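Local coordinates for flagellar brake protein YcgR (Escherichia coli K-12, PDB 5Y6H) that acts as a flagellar brake that slows the motor when bound to c-di-GMP, this chain being its N-terminal domain, which is involved in FliG binding, at residues Leu9-Leu14 and Pro105-Phe110; Ala15-Leu20 and Ile46-Leu51; Leu30-Asn35 and Ile71-Glu76; Ala64-Gln69 and Leu89-Tyr94. One frame throughout, in Å; residues are numbered along the deposited sequence.

Interaction 1. Residues Leu9-Leu14 and Pro105-Phe110; sequences LKQNPL and PPTLWF
Lys10 and Leu108 form an antiparallel hydrogen-bonded pair, joined by two backbone bonds. Lys10 N gives its hydrogen to Leu108 O at 2.7 Å, and the bond is nearly straight, with 167° at the hydrogen. The return bond runs from Leu108 N to Lys10 O and is 3.0 Å long. Lys10 O also takes a CA-H...O contact from Thr107, with CA 3.2 Å away. One residue back, Leu9 and Trp109 make the neighbouring non-hydrogen-bonded pair, and here the side chains do the work. Leu9 CD1 sits over the centre of the six-membered ring of Trp109, 4.0 Å from the centroid and only 4° off the ring normal. This is a CH-pi contact with the ring face. Leu9 CB meets Trp109 CZ3 at 3.6 Å, and Leu9 CD2 reaches Trp109 CH2. CG of Leu9 lies anti to the backbone N (chi1 -169°), which carries both methyls to the indole. Tyr4 also meets the Trp109 ring. An alanine in place of Trp109 would probably leave Leu9 CD1 without the ring face it rests on and Leu9 CB and CD2 without their partners. Leu9 CD1 also touches Thr107 CB at 3.8 Å. Further along, Gln11 and Thr107 lie side by side, with Gln11 CG against Thr107 CG2. Strand 9-10 is the outermost strand on this side of the antiparallel sheet, and strand 108-111 links it to strand 80-86. Asn12 caps the helix that follows, helix 13-26, whose Val19 and Leu20 pack on Leu108.

Interaction 2. Residues Ala15-Leu20 and Ile46-Leu51; sequences AVLGVL and ITPDKL
Leu17 and Leu20, one turn apart on helix 13-26, face the hairpin of strands 37-47 and 50-54, with CA atoms 6.8 Å apart at Leu17 and Pro48 and 7.4 Å apart at Leu20 and Ile46. Leu17 spreads its two methyls over the turn. CD1 touches Thr47 O at 3.8 Å and Ile46 CG1 at 4.1 Å. CD2 rests on Pro48, 3.9 Å from its CA. With chi1 at -173° the Leu17 fork swings away from its own backbone N and opens onto Thr47 and Pro48. An alanine at Leu17 would probably open a gap between the helix and the turn, leaving Pro48 and Ile46 without this partner. Leu20 meets Ile46 through CB, which lies 4.1 Å from Ile46 CD1. Leu20 CD1 touches Leu51 CD1 at 4.2 Å, the two side chains crossing at about a right angle. Phe84 of strand 80-86 touches both Leu20 and Leu51. The turn has its own polar support. Asp49 N donates to Thr47 OG1 at 3.1 Å, which makes an ST turn. The contact between the segments is apolar packing, so the helix is probably held to the hairpin by shape and the hydrophobic effect.

Interaction 3. Residues Leu30-Asn35 and Ile71-Glu76; sequences LRLSWN and ITITAE
Strands 30-34 and 71-77 are antiparallel neighbours in the sheet of the PilZN domain, and Arg31 to Ser33 pair with Thr72 to Thr74. The axes of residues 30-34 and 71-76 approach to 4.6 Å and run at 156° to each other. Four backbone bonds join the strands. Arg31 N donates to Thr74 O at 2.8 Å and Thr74 N to Arg31 O, while Ser33 N donates to Thr72 O and Thr72 N to Ser33 O. The pair between them, Leu32 with Ile73, is non-hydrogen-bonded. On its face Leu32 CD1 lies 3.9 Å from Ile73 CG1, the side chains side by side and pointing the same way. Leu32 CG touches Ile71 CG2, and Leu30 CD2 packs on Ala75 CB at 3.6 Å. Leu89 adds to the apolar cover of Leu32 and Ile71, Phe84 to that of Ile73. The other face, with Arg31, Ser33, Thr72 and Thr74, is more polar. Thr74 OG1 lies between the backbone N and the carbonyl carbon (chi1 52°), which sets it 3.2 Å from Arg31 CB. A water bridges the strands here, donating to Arg31 O at 3.0 Å and hydrogen-bonded to Ser33 OG at 2.9 Å and Thr74 OG1 at 2.7 Å.

Interaction 4. Residues Ala64-Gln69 and Leu89-Tyr94; sequences AVLKAQ and LQQSEY
Leu66 lays its CD2 methyl over the backbone of Leu89 to Gln91, 3.7 Å from both Gln90 C and Gln91 N. The same methyl is 3.8 Å from Leu89 O. Leu66 CG stands anti to the carbonyl carbon (chi1 -73°), a turn that brings the methyls nearer the strand than CB. The other branch, CD1, passes Gln91 OE1 at 4.1 Å. Gln91 is extended beyond CG and crosses Leu66 obliquely. The second apolar contact is tighter. Val65 CG1 presses on Leu89 CD1 at 3.5 Å, closer than usual for two methyl carbons. The Val65 and Leu89 side chains cross obliquely, and both are buried. Direct polar bonds between the segments are absent, and two waters supply the polar link. One accepts from Leu89 N at 3.0 Å and lies 2.9 Å from Val65 O, one of the carbonyls to which it can donate. Ala68 O is another, so this water links Val65 and Ala68 to Leu89. The second water donates to Leu66 O at 2.8 Å and to Leu89 O. Backbone polar groups near the helix end are thus served through water, while the side chains make the apolar contact. Trp34 packs on Val65 from strand 30-34. Phe100 of strand 97-102 touches both Leu66 and Leu89. The arrangement is that of a helix end packed on the entry to an edge strand: helix 59-67 meets strand 90-94, the outermost strand on this side of the antiparallel sheet of the PilZN domain.

In the fold
All four contacts belong to one PilZN domain and reach the same antiparallel sheet. Interactions 1 and 4 lie on opposite sides of the chain's centre, their centres 22 Å apart, at the two outermost strands, 9-10 and 90-94. Interaction 3 lies nearer the middle, its centre about 6 Å from the chain's centre. Interactions 1 and 2 share helix 13-26 and touch, Pro105 meeting Val16. Interactions 3 and 4 touch through Trp34 with Ala68 and Ile71 with Leu89. Along the chain, interaction 1 spans the other three; interaction 2 closes before interaction 4 opens, and interaction 3 crosses both. The two ends of this N-terminal domain are thus paired at one edge of its sheet.

Interaction 1. Residues Leu9-Leu14 and Pro105-Phe110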
loop_
_atom_site.group_PDB
_atom_site.type_symbol
_atom_site.label_atom_id
_atom_site.label_comp_id
_atom_site.label_asym_id
_atom_site.label_seq_id
_atom_site.Cartn_x
_atom_site.Cartn_y
_atom_site.Cartn_z
ATOM N N LEU A 9 11.136 -9.617 -7.366
ATOM C CA LEU A 9 11.593 -8.555 -6.479
ATOM C C LEU A 9 11.970 -7.313 -7.279
ATOM O O LEU A 9 12.756 -7.394 -8.227
ATOM C CB LEU A 9 12.792 -9.030 -5.654
ATOM C CG LEU A 9 13.269 -8.160 -4.483
ATOM C CD1 LEU A 9 12.108 -7.487 -3.755
ATOM C CD2 LEU A 9 14.108 -8.992 -3.524
ATOM N N LYS A 10 11.398 -6.173 -6.902
ATOM C CA LYS A 10 11.832 -4.872 -7.403
ATOM C C LYS A 10 12.594 -4.145 -6.302
ATOM O O LYS A 10 12.074 -3.968 -5.196
ATOM C CB LYS A 10 10.644 -4.032 -7.869
ATOM C CG LYS A 10 9.685 -4.786 -8.760
ATOM C CD LYS A 10 10.415 -5.361 -9.967
ATOM C CE LYS A 10 9.468 -5.652 -11.117
ATOM N NZ LYS A 10 10.108 -5.432 -12.449
ATOM N N GLN A 11 13.814 -3.718 -6.609
ATOM C CA GLN A 11 14.724 -3.214 -5.590
ATOM C C GLN A 11 15.155 -1.767 -5.784
ATOM O O GLN A 11 15.302 -1.041 -4.797
ATOM C CB GLN A 11 15.963 -4.119 -5.522
ATOM C CG GLN A 11 15.771 -5.336 -4.632
ATOM C CD GLN A 11 17.083 -5.894 -4.131
ATOM O OE1 GLN A 11 17.845 -6.502 -4.882
ATOM N NE2 GLN A 11 17.372 -5.654 -2.863
ATOM N N ASN A 12 15.384 -1.318 -7.040
ATOM C CA ASN A 12 15.800 0.079 -7.126
ATOM C C ASN A 12 14.580 1.005 -7.132
ATOM O O ASN A 12 13.474 0.584 -7.486
ATOM C CB ASN A 12 16.670 0.305 -8.373
ATOM C CG ASN A 12 15.869 0.416 -9.658
ATOM O OD1 ASN A 12 15.162 1.396 -9.886
ATOM N ND2 ASN A 12 16.002 -0.583 -10.523
ATOM N N PRO A 13 14.739 2.270 -6.722
ATOM C CA PRO A 13 13.550 3.118 -6.521
ATOM C C PRO A 13 12.784 3.426 -7.799
ATOM O O PRO A 13 11.578 3.692 -7.723
ATOM C CB PRO A 13 14.118 4.400 -5.887
ATOM C CG PRO A 13 15.536 4.095 -5.531
ATOM C CD PRO A 13 15.993 2.969 -6.381
ATOM N N LEU A 14 13.434 3.403 -8.964
ATOM C CA LEU A 14 12.710 3.644 -10.209
ATOM C C LEU A 14 11.752 2.497 -10.509
ATOM O O LEU A 14 10.596 2.722 -10.887
ATOM C CB LEU A 14 13.688 3.839 -11.370
ATOM C CG LEU A 14 14.720 4.962 -11.257
ATOM C CD1 LEU A 14 15.695 4.900 -12.424
ATOM C CD2 LEU A 14 14.038 6.318 -11.198
ATOM N N PRO A 105 8.125 2.028 -0.441
ATOM C CA PRO A 105 9.000 1.067 0.219
ATOM C C PRO A 105 10.315 0.947 -0.524
ATOM O O PRO A 105 10.394 1.238 -1.729
ATOM C CB PRO A 105 8.194 -0.243 0.143
ATOM C CG PRO A 105 7.465 -0.100 -1.168
ATOM C CD PRO A 105 7.078 1.368 -1.239
ATOM N N PRO A 106 11.385 0.530 0.156
ATOM C CA PRO A 106 12.654 0.313 -0.559
ATOM C C PRO A 106 12.613 -0.876 -1.502
ATOM O O PRO A 106 13.362 -0.898 -2.486
ATOM C CB PRO A 106 13.667 0.108 0.577
ATOM C CG PRO A 106 12.839 -0.327 1.745
ATOM C CD PRO A 106 11.538 0.395 1.613
ATOM N N THR A 107 11.771 -1.872 -1.231
ATOM C CA THR A 107 11.593 -2.999 -2.136
ATOM C C THR A 107 10.109 -3.315 -2.256
ATOM O O THR A 107 9.304 -2.966 -1.390
ATOM C CB THR A 107 12.358 -4.255 -1.679
ATOM O OG1 THR A 107 11.801 -4.745 -0.451
ATOM C CG2 THR A 107 13.840 -3.961 -1.485
ATOM N N LEU A 108 9.761 -3.996 -3.346
ATOM C CA LEU A 108 8.379 -4.322 -3.669
ATOM C C LEU A 108 8.361 -5.650 -4.412
ATOM O O LEU A 108 9.243 -5.917 -5.230
ATOM C CB LEU A 108 7.745 -3.204 -4.513
ATOM C CG LEU A 108 6.296 -3.269 -5.005
ATOM C CD1 LEU A 108 5.753 -1.861 -5.159
ATOM C CD2 LEU A 108 6.201 -4.013 -6.330
ATOM N N TRP A 109 7.363 -6.482 -4.119
ATOM C CA TRP A 109 7.144 -7.721 -4.855
ATOM C C TRP A 109 6.055 -7.502 -5.900
ATOM O O TRP A 109 4.967 -7.021 -5.577
ATOM C CB TRP A 109 6.744 -8.867 -3.922
ATOM C CG TRP A 109 7.784 -9.250 -2.908
ATOM C CD1 TRP A 109 7.817 -8.887 -1.592
ATOM C CD2 TRP A 109 8.935 -10.078 -3.124
ATOM N NE1 TRP A 109 8.917 -9.435 -0.976
ATOM C CE2 TRP A 109 9.620 -10.171 -1.894
ATOM C CE3 TRP A 109 9.452 -10.749 -4.236
ATOM C CZ2 TRP A 109 10.795 -10.909 -1.747
ATOM C CZ3 TRP A 109 10.620 -11.482 -4.087
ATOM C CH2 TRP A 109 11.278 -11.554 -2.852
ATOM N N PHE A 110 6.360 -7.836 -7.152
ATOM C CA PHE A 110 5.383 -7.852 -8.241
ATOM C C PHE A 110 5.381 -9.285 -8.758
ATOM O O PHE A 110 6.152 -9.627 -9.656
ATOM C CB PHE A 110 5.731 -6.839 -9.345
ATOM C CG PHE A 110 4.593 -6.540 -10.283
ATOM C CD1 PHE A 110 4.837 -6.044 -11.554
ATOM C CD2 PHE A 110 3.280 -6.749 -9.894
ATOM C CE1 PHE A 110 3.794 -5.763 -12.419
ATOM C CE2 PHE A 110 2.233 -6.473 -10.753
ATOM C CZ PHE A 110 2.489 -5.979 -12.017
#

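Interaction 2. Residues Ala15-Leu20 and Ile46-Leu51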
loop_
_atom_site.group_PDB
_atom_site.type_symbol
_atom_site.label_atom_id
_atom_site.label_comp_id
_atom_site.label_asym_id
_atom_site.label_seq_id
_atom_site.Cartn_x
_atom_site.Cartn_y
_atom_site.Cartn_z
ATOM N N ALA A 15 12.221 1.258 -10.345
ATOM C CA ALA A 15 11.381 0.098 -10.620
ATOM C C ALA A 15 10.230 -0.004 -9.629
ATOM O O ALA A 15 9.117 -0.396 -10.002
ATOM C CB ALA A 15 12.226 -1.177 -10.596
ATOM N N VAL A 16 10.483 0.332 -8.359
ATOM C CA VAL A 16 9.426 0.300 -7.349
ATOM C C VAL A 16 8.345 1.320 -7.683
ATOM O O VAL A 16 7.147 1.012 -7.669
ATOM C CB VAL A 16 10.009 0.545 -5.945
ATOM C CG1 VAL A 16 8.884 0.829 -4.940
ATOM C CG2 VAL A 16 10.838 -0.647 -5.497
ATOM N N LEU A 17 8.757 2.555 -7.986
ATOM C CA LEU A 17 7.786 3.598 -8.297
ATOM C C LEU A 17 6.989 3.255 -9.551
ATOM O O LEU A 17 5.792 3.549 -9.630
ATOM C CB LEU A 17 8.495 4.947 -8.448
ATOM C CG LEU A 17 7.607 6.186 -8.603
ATOM C CD1 LEU A 17 6.697 6.333 -7.400
ATOM C CD2 LEU A 17 8.456 7.431 -8.780
ATOM N N GLY A 18 7.629 2.618 -10.537
ATOM C CA GLY A 18 6.914 2.260 -11.754
ATOM C C GLY A 18 5.733 1.343 -11.499
ATOM O O GLY A 18 4.661 1.518 -12.085
ATOM N N VAL A 19 5.905 0.359 -10.614
ATOM C CA VAL A 19 4.801 -0.535 -10.279
ATOM C C VAL A 19 3.705 0.227 -9.546
ATOM O O VAL A 19 2.510 0.011 -9.786
ATOM C CB VAL A 19 5.305 -1.729 -9.447
ATOM C CG1 VAL A 19 4.131 -2.586 -8.979
ATOM C CG2 VAL A 19 6.295 -2.562 -10.249
ATOM N N LEU A 20 4.095 1.127 -8.639
ATOM C CA LEU A 20 3.111 1.891 -7.880
ATOM C C LEU A 20 2.301 2.804 -8.791
ATOM O O LEU A 20 1.099 3.002 -8.574
ATOM C CB LEU A 20 3.810 2.699 -6.787
ATOM C CG LEU A 20 4.458 1.881 -5.667
ATOM C CD1 LEU A 20 5.258 2.787 -4.740
ATOM C CD2 LEU A 20 3.412 1.093 -4.886
ATOM N N ILE A 46 -0.251 9.177 -5.726
ATOM C CA ILE A 46 1.131 8.712 -5.758
ATOM C C ILE A 46 2.030 9.842 -6.249
ATOM O O ILE A 46 1.696 10.543 -7.212
ATOM C CB ILE A 46 1.285 7.451 -6.637
ATOM C CG1 ILE A 46 2.732 6.952 -6.629
ATOM C CG2 ILE A 46 0.782 7.699 -8.063
ATOM C CD1 ILE A 46 3.184 6.421 -5.277
ATOM N N THR A 47 3.153 10.047 -5.551
ATOM C CA THR A 47 4.242 10.913 -5.989
ATOM C C THR A 47 5.544 10.161 -5.732
ATOM O O THR A 47 5.519 9.116 -5.069
ATOM C CB THR A 47 4.240 12.262 -5.254
ATOM O OG1 THR A 47 4.843 12.108 -3.964
ATOM C CG2 THR A 47 2.828 12.821 -5.100
ATOM N N PRO A 48 6.693 10.631 -6.231
ATOM C CA PRO A 48 7.955 9.954 -5.890
ATOM C C PRO A 48 8.237 9.905 -4.399
ATOM O O PRO A 48 9.055 9.084 -3.967
ATOM C CB PRO A 48 9.011 10.786 -6.631
ATOM C CG PRO A 48 8.275 11.356 -7.787
ATOM C CD PRO A 48 6.900 11.667 -7.262
ATOM N N ASP A 49 7.578 10.741 -3.596
ATOM C CA ASP A 49 7.876 10.832 -2.178
ATOM C C ASP A 49 6.742 10.384 -1.264
ATOM O O ASP A 49 6.955 10.311 -0.048
ATOM C CB ASP A 49 8.271 12.271 -1.815
ATOM C CG ASP A 49 9.584 12.691 -2.443
ATOM O OD1 ASP A 49 9.724 13.884 -2.784
ATOM O OD2 ASP A 49 10.475 11.829 -2.595
ATOM N N LYS A 50 5.558 10.068 -1.791
ATOM C CA LYS A 50 4.451 9.777 -0.888
ATOM C C LYS A 50 3.404 8.891 -1.551
ATOM O O LYS A 50 3.202 8.934 -2.768
ATOM C CB LYS A 50 3.806 11.075 -0.379
ATOM C CG LYS A 50 2.545 11.495 -1.117
ATOM C CD LYS A 50 1.946 12.757 -0.513
ATOM C CE LYS A 50 1.407 13.679 -1.594
ATOM N NZ LYS A 50 0.688 14.850 -1.019
ATOM N N LEU A 51 2.750 8.079 -0.721
ATOM C CA LEU A 51 1.554 7.326 -1.076
ATOM C C LEU A 51 0.409 7.801 -0.196
ATOM O O LEU A 51 0.576 7.948 1.019
ATOM C CB LEU A 51 1.736 5.815 -0.859
ATOM C CG LEU A 51 2.604 4.935 -1.755
ATOM C CD1 LEU A 51 4.063 5.332 -1.671
ATOM C CD2 LEU A 51 2.425 3.468 -1.362
#

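Interaction 3. Residues Leu30-Asn35 and Ile71-Glu76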
loop_
_atom_site.group_PDB
_atom_site.type_symbol
_atom_site.label_atom_id
_atom_site.label_comp_id
_atom_site.label_asym_id
_atom_site.label_seq_id
_atom_site.Cartn_x
_atom_site.Cartn_y
_atom_site.Cartn_z
ATOM N N LEU A 30 -6.810 -2.491 -2.351
ATOM C CA LEU A 30 -5.649 -2.907 -1.584
ATOM C C LEU A 30 -6.119 -3.584 -0.305
ATOM O O LEU A 30 -7.219 -3.318 0.185
ATOM C CB LEU A 30 -4.761 -1.714 -1.211
ATOM C CG LEU A 30 -4.307 -0.709 -2.267
ATOM C CD1 LEU A 30 -3.378 0.311 -1.626
ATOM C CD2 LEU A 30 -3.626 -1.387 -3.442
ATOM N N ARG A 31 -5.278 -4.458 0.236
ATOM C CA ARG A 31 -5.461 -4.970 1.587
ATOM C C ARG A 31 -4.300 -4.498 2.450
ATOM O O ARG A 31 -3.136 -4.719 2.100
ATOM C CB ARG A 31 -5.551 -6.498 1.609
ATOM C CG ARG A 31 -5.574 -7.082 3.019
ATOM C CD ARG A 31 -5.659 -8.596 3.004
ATOM N NE ARG A 31 -6.801 -9.070 2.230
ATOM C CZ ARG A 31 -6.920 -10.306 1.757
ATOM N NH1 ARG A 31 -7.995 -10.652 1.060
ATOM N NH2 ARG A 31 -5.965 -11.197 1.982
ATOM N N LEU A 32 -4.621 -3.833 3.557
ATOM C CA LEU A 32 -3.643 -3.456 4.571
ATOM C C LEU A 32 -3.743 -4.462 5.707
ATOM O O LEU A 32 -4.819 -4.633 6.291
ATOM C CB LEU A 32 -3.893 -2.041 5.096
ATOM C CG LEU A 32 -3.307 -0.818 4.381
ATOM C CD1 LEU A 32 -3.447 -0.909 2.865
ATOM C CD2 LEU A 32 -3.964 0.456 4.905
ATOM N N SER A 33 -2.636 -5.125 6.018
ATOM C CA SER A 33 -2.605 -6.119 7.080
ATOM C C SER A 33 -1.561 -5.745 8.123
ATOM O O SER A 33 -0.465 -5.287 7.785
ATOM C CB SER A 33 -2.313 -7.516 6.523
ATOM O OG SER A 33 -3.288 -7.910 5.569
ATOM N N TRP A 34 -1.907 -5.943 9.395
ATOM C CA TRP A 34 -0.993 -5.688 10.498
ATOM C C TRP A 34 -1.172 -6.775 11.548
ATOM O O TRP A 34 -2.071 -7.613 11.462
ATOM C CB TRP A 34 -1.223 -4.302 11.114
ATOM C CG TRP A 34 -2.574 -4.146 11.754
ATOM C CD1 TRP A 34 -2.868 -4.224 13.086
ATOM C CD2 TRP A 34 -3.811 -3.885 11.085
ATOM N NE1 TRP A 34 -4.214 -4.028 13.285
ATOM C CE2 TRP A 34 -4.815 -3.818 12.071
ATOM C CE3 TRP A 34 -4.168 -3.707 9.746
ATOM C CZ2 TRP A 34 -6.150 -3.575 11.760
ATOM C CZ3 TRP A 34 -5.494 -3.462 9.440
ATOM C CH2 TRP A 34 -6.468 -3.401 10.441
ATOM N N ASN A 35 -0.292 -6.758 12.550
ATOM C CA ASN A 35 -0.408 -7.692 13.660
ATOM C C ASN A 35 -1.672 -7.384 14.455
ATOM O O ASN A 35 -1.650 -6.550 15.365
ATOM C CB ASN A 35 0.833 -7.624 14.555
ATOM C CG ASN A 35 0.896 -8.767 15.543
ATOM O OD1 ASN A 35 0.302 -9.819 15.320
ATOM N ND2 ASN A 35 1.615 -8.566 16.641
ATOM N N ILE A 71 3.193 -2.610 8.388
ATOM C CA ILE A 71 1.940 -2.784 7.661
ATOM C C ILE A 71 2.270 -3.397 6.308
ATOM O O ILE A 71 3.058 -2.828 5.544
ATOM C CB ILE A 71 1.182 -1.455 7.475
ATOM C CG1 ILE A 71 0.868 -0.800 8.825
ATOM C CG2 ILE A 71 -0.092 -1.674 6.674
ATOM C CD1 ILE A 71 1.865 0.263 9.238
ATOM N N THR A 72 1.674 -4.550 6.014
ATOM C CA THR A 72 1.848 -5.224 4.733
ATOM C C THR A 72 0.702 -4.852 3.803
ATOM O O THR A 72 -0.471 -4.953 4.182
ATOM C CB THR A 72 1.909 -6.742 4.916
ATOM O OG1 THR A 72 3.062 -7.080 5.694
ATOM C CG2 THR A 72 1.991 -7.444 3.568
ATOM N N ILE A 73 1.039 -4.423 2.591
ATOM C CA ILE A 73 0.060 -3.977 1.609
ATOM C C ILE A 73 0.059 -4.966 0.452
ATOM O O ILE A 73 1.118 -5.262 -0.119
ATOM C CB ILE A 73 0.367 -2.545 1.137
ATOM C CG1 ILE A 73 0.382 -1.600 2.347
ATOM C CG2 ILE A 73 -0.648 -2.103 0.099
ATOM C CD1 ILE A 73 0.748 -0.181 2.035
ATOM N N THR A 74 -1.127 -5.491 0.119
ATOM C CA THR A 74 -1.293 -6.475 -0.946
ATOM C C THR A 74 -2.372 -6.027 -1.922
ATOM O O THR A 74 -3.349 -5.377 -1.540
ATOM C CB THR A 74 -1.672 -7.861 -0.386
ATOM O OG1 THR A 74 -2.799 -7.728 0.491
ATOM C CG2 THR A 74 -0.495 -8.452 0.393
ATOM N N ALA A 75 -2.198 -6.403 -3.187
ATOM C CA ALA A 75 -3.191 -6.130 -4.215
ATOM C C ALA A 75 -2.980 -7.126 -5.343
ATOM O O ALA A 75 -1.839 -7.425 -5.703
ATOM C CB ALA A 75 -3.091 -4.695 -4.749
ATOM N N GLU A 76 -4.072 -7.651 -5.892
ATOM C CA GLU A 76 -3.923 -8.638 -6.949
ATOM C C GLU A 76 -5.077 -8.561 -7.936
ATOM O O GLU A 76 -6.221 -8.280 -7.565
ATOM C CB GLU A 76 -3.817 -10.064 -6.391
ATOM C CG GLU A 76 -4.936 -10.470 -5.452
ATOM C CD GLU A 76 -4.559 -11.670 -4.603
ATOM O OE1 GLU A 76 -4.168 -12.704 -5.184
ATOM O OE2 GLU A 76 -4.644 -11.580 -3.359
HETATM O O HOH W 1 -1.992 -7.324 3.037
#

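Interaction 4. Residues Ala64-Gln69 and Leu89-Tyr94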
loop_
_atom_site.group_PDB
_atom_site.type_symbol
_atom_site.label_atom_id
_atom_site.label_comp_id
_atom_site.label_asym_id
_atom_site.label_seq_id
_atom_site.Cartn_x
_atom_site.Cartn_y
_atom_site.Cartn_z
ATOM N N ALA A 64 -6.215 1.162 14.722
ATOM C CA ALA A 64 -5.245 0.085 14.898
ATOM C C ALA A 64 -4.088 0.221 13.919
ATOM O O ALA A 64 -2.922 0.050 14.297
ATOM C CB ALA A 64 -5.929 -1.272 14.731
ATOM N N VAL A 65 -4.407 0.542 12.670
ATOM C CA VAL A 65 -3.393 0.696 11.629
ATOM C C VAL A 65 -2.470 1.899 11.834
ATOM O O VAL A 65 -1.345 1.909 11.334
ATOM C CB VAL A 65 -4.037 0.796 10.233
ATOM C CG1 VAL A 65 -2.963 0.921 9.163
ATOM C CG2 VAL A 65 -4.923 -0.412 9.969
ATOM N N LEU A 66 -2.941 2.909 12.559
ATOM C CA LEU A 66 -2.134 4.099 12.795
ATOM C C LEU A 66 -1.097 3.901 13.895
ATOM O O LEU A 66 -0.140 4.680 13.971
ATOM C CB LEU A 66 -3.046 5.279 13.131
ATOM C CG LEU A 66 -3.817 5.839 11.934
ATOM C CD1 LEU A 66 -5.031 6.638 12.388
ATOM C CD2 LEU A 66 -2.905 6.690 11.059
ATOM N N LYS A 67 -1.263 2.890 14.747
ATOM C CA LYS A 67 -0.292 2.587 15.789
ATOM C C LYS A 67 0.514 1.334 15.493
ATOM O O LYS A 67 1.407 0.990 16.274
ATOM C CB LYS A 67 -0.987 2.444 17.149
ATOM C CG LYS A 67 -1.720 1.123 17.333
ATOM C CD LYS A 67 -2.183 0.941 18.771
ATOM C CE LYS A 67 -2.715 -0.468 19.002
ATOM N NZ LYS A 67 -2.765 -0.819 20.450
ATOM N N ALA A 68 0.226 0.645 14.393
ATOM C CA ALA A 68 1.006 -0.525 14.021
ATOM C C ALA A 68 2.408 -0.114 13.585
ATOM O O ALA A 68 2.630 0.979 13.056
ATOM C CB ALA A 68 0.309 -1.299 12.903
ATOM N N GLN A 69 3.368 -1.005 13.820
ATOM C CA GLN A 69 4.754 -0.693 13.507
ATOM C C GLN A 69 5.250 -1.352 12.232
ATOM O O GLN A 69 6.369 -1.056 11.798
ATOM C CB GLN A 69 5.655 -1.079 14.685
ATOM C CG GLN A 69 5.281 -0.324 15.929
ATOM C CD GLN A 69 5.722 -1.015 17.176
ATOM O OE1 GLN A 69 6.672 -0.584 17.808
ATOM N NE2 GLN A 69 5.036 -2.084 17.551
ATOM N N LEU A 89 2.285 4.487 9.066
ATOM C CA LEU A 89 1.302 5.337 8.417
ATOM C C LEU A 89 0.920 6.465 9.362
ATOM O O LEU A 89 0.841 6.267 10.578
ATOM C CB LEU A 89 0.037 4.578 8.010
ATOM C CG LEU A 89 0.131 3.203 7.352
ATOM C CD1 LEU A 89 -1.224 2.785 6.808
ATOM C CD2 LEU A 89 1.145 3.231 6.246
ATOM N N GLN A 90 0.704 7.650 8.802
ATOM C CA GLN A 90 0.179 8.776 9.553
ATOM C C GLN A 90 -1.158 9.193 8.959
ATOM O O GLN A 90 -1.502 8.822 7.834
ATOM C CB GLN A 90 1.161 9.952 9.550
ATOM C CG GLN A 90 2.346 9.761 10.482
ATOM C CD GLN A 90 3.242 10.980 10.547
ATOM O OE1 GLN A 90 2.902 12.042 10.025
ATOM N NE2 GLN A 90 4.392 10.836 11.194
ATOM N N GLN A 91 -1.928 9.959 9.724
ATOM C CA GLN A 91 -3.212 10.435 9.235
ATOM C C GLN A 91 -3.030 11.756 8.503
ATOM O O GLN A 91 -2.292 12.636 8.953
ATOM C CB GLN A 91 -4.216 10.601 10.375
ATOM C CG GLN A 91 -5.578 11.100 9.897
ATOM C CD GLN A 91 -6.640 11.039 10.971
ATOM O OE1 GLN A 91 -6.425 10.465 12.036
ATOM N NE2 GLN A 91 -7.797 11.631 10.696
ATOM N N SER A 92 -3.703 11.884 7.368
ATOM C CA SER A 92 -3.661 13.106 6.577
ATOM C C SER A 92 -5.055 13.333 6.003
ATOM O O SER A 92 -6.056 12.802 6.496
ATOM C CB SER A 92 -2.571 13.020 5.496
ATOM O OG SER A 92 -2.341 14.293 4.917
ATOM N N GLU A 93 -5.119 14.111 4.929
ATOM C CA GLU A 93 -6.365 14.540 4.313
ATOM C C GLU A 93 -6.238 14.408 2.804
ATOM O O GLU A 93 -5.180 14.699 2.241
ATOM C CB GLU A 93 -6.679 15.999 4.677
ATOM C CG GLU A 93 -8.151 16.348 4.678
ATOM C CD GLU A 93 -8.414 17.773 5.127
ATOM O OE1 GLU A 93 -9.516 18.288 4.841
ATOM O OE2 GLU A 93 -7.524 18.377 5.766
ATOM N N TYR A 94 -7.316 13.978 2.150
ATOM C CA TYR A 94 -7.337 13.905 0.693
ATOM C C TYR A 94 -8.776 13.996 0.214
ATOM O O TYR A 94 -9.616 13.182 0.614
ATOM C CB TYR A 94 -6.693 12.613 0.173
ATOM C CG TYR A 94 -6.507 12.575 -1.336
ATOM C CD1 TYR A 94 -5.481 13.283 -1.948
ATOM C CD2 TYR A 94 -7.354 11.825 -2.143
ATOM C CE1 TYR A 94 -5.305 13.250 -3.322
ATOM C CE2 TYR A 94 -7.187 11.785 -3.519
ATOM C CZ TYR A 94 -6.162 12.501 -4.103
ATOM O OH TYR A 94 -5.991 12.464 -5.469
HETATM O O HOH W 2 1.314 3.032 11.521
HETATM O O HOH W 3 0.275 7.395 13.331
#